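Local coordinates for protein alpha-glucosidase (Pseudoalteromonas sp. K8, PDB 5HQA) that hydrolyses alpha-glucosides as a calcium-binding, chloride-activated glycoside hydrolase of family 97, at residues P487-F499 with P509-V521. Residues are numbered along the deposited sequence; the frame is centred on the assembly and turned at random.
Sequences PMDFTPGIFDLSF and PQTTLAKQLALYV
Pro492 lies over one face of the Tyr520 ring, its CG 3.7 Å from the ring centroid in a CH-pi contact, while its CB meets Leu519 CB at 3.6 Å. Leu519 CD1 touches both Pro492 CB and Phe490 CE2. A second apolar group forms near the start of the helix, round the Phe495 ring: Leu513 CD1 sits over one face, 4.0 Å from the centroid, and Leu517 CD2 comes to the edge of the same ring. Leu513 gets there with its CG anti to the backbone N (chi1 179°). Further along, Leu497 CD2 rests on Pro509 CG at 3.6 Å. An irregular loop of the catalytic barrel domain runs along helix 513-522 and the turn before it, and the helix leads into strand 527-529 of the parallel barrel sheet; Phe490, beside helix 474-478, has its side chain about 7 Å from that of the calcium ligand Glu455. A CB on Gly493 would run into Tyr520 OH and, at these backbone angles, into Pro492 O as well; that hydroxyl is hydrogen-bonded to Met529 O. Polar recognition falls to Gln516, whose chain folds back at chi2 (-62°) and brings OE1 to two successive amides, Gly493 N at 3.2 Å and Ile494 N at 3.1 Å, the latter bond straighter (158° at the hydrogen). Its NE2 donates in the amide plane to Thr511 OG1 at 3.0 Å, fixing the rotation of the amide, and Thr511 OG1 in turn donates to Thr512 O. A leucine here would probably leave both loop amides without their acceptor and Thr511 OG1 without its donor.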
# COMPACT_ATOMS: atom_id res chain seq x y z
N PRO A 487 -1.09 0.34 3.84
CA PRO A 487 0.08 1.15 4.23
C PRO A 487 1.20 1.12 3.19
O PRO A 487 1.36 0.16 2.44
CB PRO A 487 0.54 0.51 5.55
CG PRO A 487 -0.12 -0.85 5.60
CD PRO A 487 -1.42 -0.69 4.85
N MET A 488 1.98 2.20 3.16
CA MET A 488 3.10 2.29 2.24
C MET A 488 4.34 2.75 2.97
O MET A 488 4.29 3.71 3.75
CB MET A 488 2.82 3.26 1.09
CG MET A 488 4.03 3.42 0.17
SD MET A 488 3.76 4.64 -1.12
CE MET A 488 5.33 4.56 -2.01
N ASP A 489 5.46 2.06 2.72
CA ASP A 489 6.79 2.47 3.17
C ASP A 489 7.34 3.49 2.18
O ASP A 489 8.08 3.17 1.25
CB ASP A 489 7.70 1.24 3.28
CG ASP A 489 9.08 1.56 3.87
OD1 ASP A 489 9.16 2.33 4.86
OD2 ASP A 489 10.09 1.00 3.36
N PHE A 490 6.95 4.76 2.38
CA PHE A 490 7.35 5.84 1.47
C PHE A 490 8.76 6.37 1.76
O PHE A 490 9.39 6.95 0.86
CB PHE A 490 6.33 6.99 1.58
CG PHE A 490 6.60 8.13 0.62
CD1 PHE A 490 6.06 8.11 -0.66
CD2 PHE A 490 7.40 9.21 0.99
CE1 PHE A 490 6.31 9.15 -1.56
CE2 PHE A 490 7.66 10.25 0.10
CZ PHE A 490 7.12 10.22 -1.18
N THR A 491 9.27 6.13 2.97
CA THR A 491 10.48 6.69 3.58
C THR A 491 10.44 8.22 3.52
O THR A 491 11.21 8.85 2.78
CB THR A 491 11.77 6.13 2.95
OG1 THR A 491 12.01 6.69 1.65
CG2 THR A 491 11.70 4.60 2.83
N PRO A 492 9.57 8.86 4.31
CA PRO A 492 9.49 10.32 4.33
C PRO A 492 10.66 10.94 5.09
O PRO A 492 11.52 10.25 5.63
CB PRO A 492 8.16 10.57 5.04
CG PRO A 492 8.06 9.43 5.99
CD PRO A 492 8.60 8.25 5.24
N GLY A 493 10.67 12.27 5.13
CA GLY A 493 11.53 12.98 6.07
C GLY A 493 12.89 13.42 5.54
O GLY A 493 13.86 13.42 6.30
N ILE A 494 12.99 13.80 4.28
CA ILE A 494 14.25 14.34 3.77
C ILE A 494 14.35 15.80 4.17
O ILE A 494 13.49 16.62 3.82
CB ILE A 494 14.36 14.16 2.24
CG1 ILE A 494 14.43 12.68 1.87
CG2 ILE A 494 15.60 14.88 1.70
CD1 ILE A 494 15.61 11.94 2.50
N PHE A 495 15.40 16.14 4.92
CA PHE A 495 15.64 17.49 5.41
C PHE A 495 16.62 18.27 4.56
O PHE A 495 16.50 19.49 4.46
CB PHE A 495 16.17 17.47 6.85
CG PHE A 495 15.08 17.44 7.89
CD1 PHE A 495 13.81 17.00 7.58
CD2 PHE A 495 15.34 17.87 9.19
CE1 PHE A 495 12.81 16.97 8.55
CE2 PHE A 495 14.35 17.85 10.16
CZ PHE A 495 13.08 17.41 9.84
N ASP A 496 17.63 17.61 4.00
CA ASP A 496 18.52 18.27 3.04
C ASP A 496 17.94 18.01 1.65
O ASP A 496 18.09 16.92 1.09
CB ASP A 496 19.95 17.77 3.16
CG ASP A 496 20.86 18.37 2.07
OD1 ASP A 496 20.45 19.38 1.45
OD2 ASP A 496 21.96 17.82 1.84
N LEU A 497 17.26 19.02 1.11
CA LEU A 497 16.66 18.95 -0.21
C LEU A 497 17.59 19.49 -1.29
O LEU A 497 17.18 19.59 -2.45
CB LEU A 497 15.36 19.75 -0.23
CG LEU A 497 14.33 19.35 0.82
CD1 LEU A 497 13.30 20.45 0.95
CD2 LEU A 497 13.66 18.05 0.43
N SER A 498 18.84 19.82 -0.94
CA SER A 498 19.73 20.60 -1.79
C SER A 498 20.91 19.81 -2.33
O SER A 498 21.79 20.42 -2.95
CB SER A 498 20.26 21.82 -1.03
OG SER A 498 19.21 22.64 -0.54
N PHE A 499 20.96 18.50 -2.12
CA PHE A 499 22.17 17.73 -2.44
C PHE A 499 22.48 17.72 -3.93
O PHE A 499 23.64 17.47 -4.31
CB PHE A 499 22.03 16.28 -1.93
CG PHE A 499 20.73 15.62 -2.33
CD1 PHE A 499 19.60 15.75 -1.55
CD2 PHE A 499 20.66 14.87 -3.50
CE1 PHE A 499 18.39 15.15 -1.92
CE2 PHE A 499 19.46 14.27 -3.88
CZ PHE A 499 18.32 14.41 -3.08
N PRO A 509 13.47 15.91 -3.80
CA PRO A 509 12.04 16.02 -3.49
C PRO A 509 11.57 17.41 -3.88
O PRO A 509 12.15 18.42 -3.48
CB PRO A 509 11.97 15.79 -1.97
CG PRO A 509 13.26 15.07 -1.63
CD PRO A 509 14.28 15.65 -2.59
N GLN A 510 10.54 17.45 -4.72
CA GLN A 510 10.00 18.73 -5.19
C GLN A 510 8.91 19.20 -4.23
O GLN A 510 7.73 19.26 -4.56
CB GLN A 510 9.51 18.58 -6.62
CG GLN A 510 10.65 18.24 -7.57
CD GLN A 510 10.26 18.33 -9.03
OE1 GLN A 510 9.13 18.03 -9.40
NE2 GLN A 510 11.21 18.77 -9.86
N THR A 511 9.34 19.47 -3.00
CA THR A 511 8.45 19.81 -1.90
C THR A 511 9.14 20.83 -1.01
O THR A 511 10.34 21.09 -1.14
CB THR A 511 8.06 18.59 -1.03
OG1 THR A 511 9.11 18.32 -0.08
CG2 THR A 511 7.81 17.34 -1.88
N THR A 512 8.37 21.41 -0.09
CA THR A 512 8.92 22.20 0.99
C THR A 512 9.30 21.29 2.16
O THR A 512 8.97 20.10 2.18
CB THR A 512 7.93 23.27 1.48
OG1 THR A 512 6.81 22.62 2.09
CG2 THR A 512 7.46 24.15 0.33
N LEU A 513 9.98 21.87 3.14
CA LEU A 513 10.36 21.14 4.34
C LEU A 513 9.14 20.72 5.14
O LEU A 513 9.05 19.58 5.61
CB LEU A 513 11.30 22.00 5.19
CG LEU A 513 11.80 21.43 6.51
CD1 LEU A 513 12.59 20.16 6.28
CD2 LEU A 513 12.67 22.49 7.19
N ALA A 514 8.18 21.63 5.31
CA ALA A 514 6.98 21.29 6.08
C ALA A 514 6.21 20.15 5.42
O ALA A 514 5.60 19.33 6.12
CB ALA A 514 6.10 22.52 6.26
N LYS A 515 6.23 20.06 4.09
CA LYS A 515 5.54 18.95 3.44
C LYS A 515 6.19 17.62 3.82
O LYS A 515 5.49 16.60 3.99
CB LYS A 515 5.54 19.15 1.92
CG LYS A 515 4.93 17.97 1.14
CD LYS A 515 4.46 18.43 -0.23
CE LYS A 515 4.06 17.26 -1.12
NZ LYS A 515 3.75 17.76 -2.50
N GLN A 516 7.52 17.60 3.99
CA GLN A 516 8.19 16.38 4.43
C GLN A 516 7.70 15.95 5.81
O GLN A 516 7.57 14.76 6.08
CB GLN A 516 9.70 16.57 4.44
CG GLN A 516 10.32 16.68 3.05
CD GLN A 516 10.10 15.43 2.22
OE1 GLN A 516 10.39 14.32 2.67
NE2 GLN A 516 9.55 15.60 1.02
N LEU A 517 7.42 16.92 6.69
CA LEU A 517 6.89 16.58 8.01
C LEU A 517 5.46 16.07 7.91
O LEU A 517 5.08 15.10 8.59
CB LEU A 517 6.95 17.81 8.93
CG LEU A 517 8.33 18.40 9.17
CD1 LEU A 517 8.22 19.63 10.04
CD2 LEU A 517 9.23 17.36 9.82
N ALA A 518 4.65 16.70 7.07
CA ALA A 518 3.25 16.31 6.92
C ALA A 518 3.11 14.85 6.49
O ALA A 518 2.10 14.21 6.81
CB ALA A 518 2.56 17.24 5.92
N LEU A 519 4.09 14.32 5.76
CA LEU A 519 3.98 12.95 5.26
C LEU A 519 3.77 11.94 6.38
O LEU A 519 3.16 10.89 6.15
CB LEU A 519 5.24 12.56 4.48
CG LEU A 519 5.53 13.37 3.22
CD1 LEU A 519 6.79 12.83 2.54
CD2 LEU A 519 4.34 13.34 2.28
N TYR A 520 4.27 12.22 7.58
CA TYR A 520 4.15 11.26 8.67
C TYR A 520 2.72 11.07 9.12
O TYR A 520 2.40 10.07 9.78
CB TYR A 520 5.04 11.68 9.85
CG TYR A 520 6.50 11.47 9.54
CD1 TYR A 520 7.12 10.26 9.82
CD2 TYR A 520 7.25 12.44 8.90
CE1 TYR A 520 8.45 10.03 9.51
CE2 TYR A 520 8.58 12.23 8.58
CZ TYR A 520 9.17 11.03 8.88
OH TYR A 520 10.49 10.81 8.55
N VAL A 521 1.83 12.02 8.81
CA VAL A 521 0.42 11.86 9.11
C VAL A 521 -0.40 11.59 7.85
O VAL A 521 -1.43 10.92 7.93
CB VAL A 521 -0.12 13.09 9.87
CG1 VAL A 521 -1.52 12.79 10.43
CG2 VAL A 521 0.83 13.48 10.99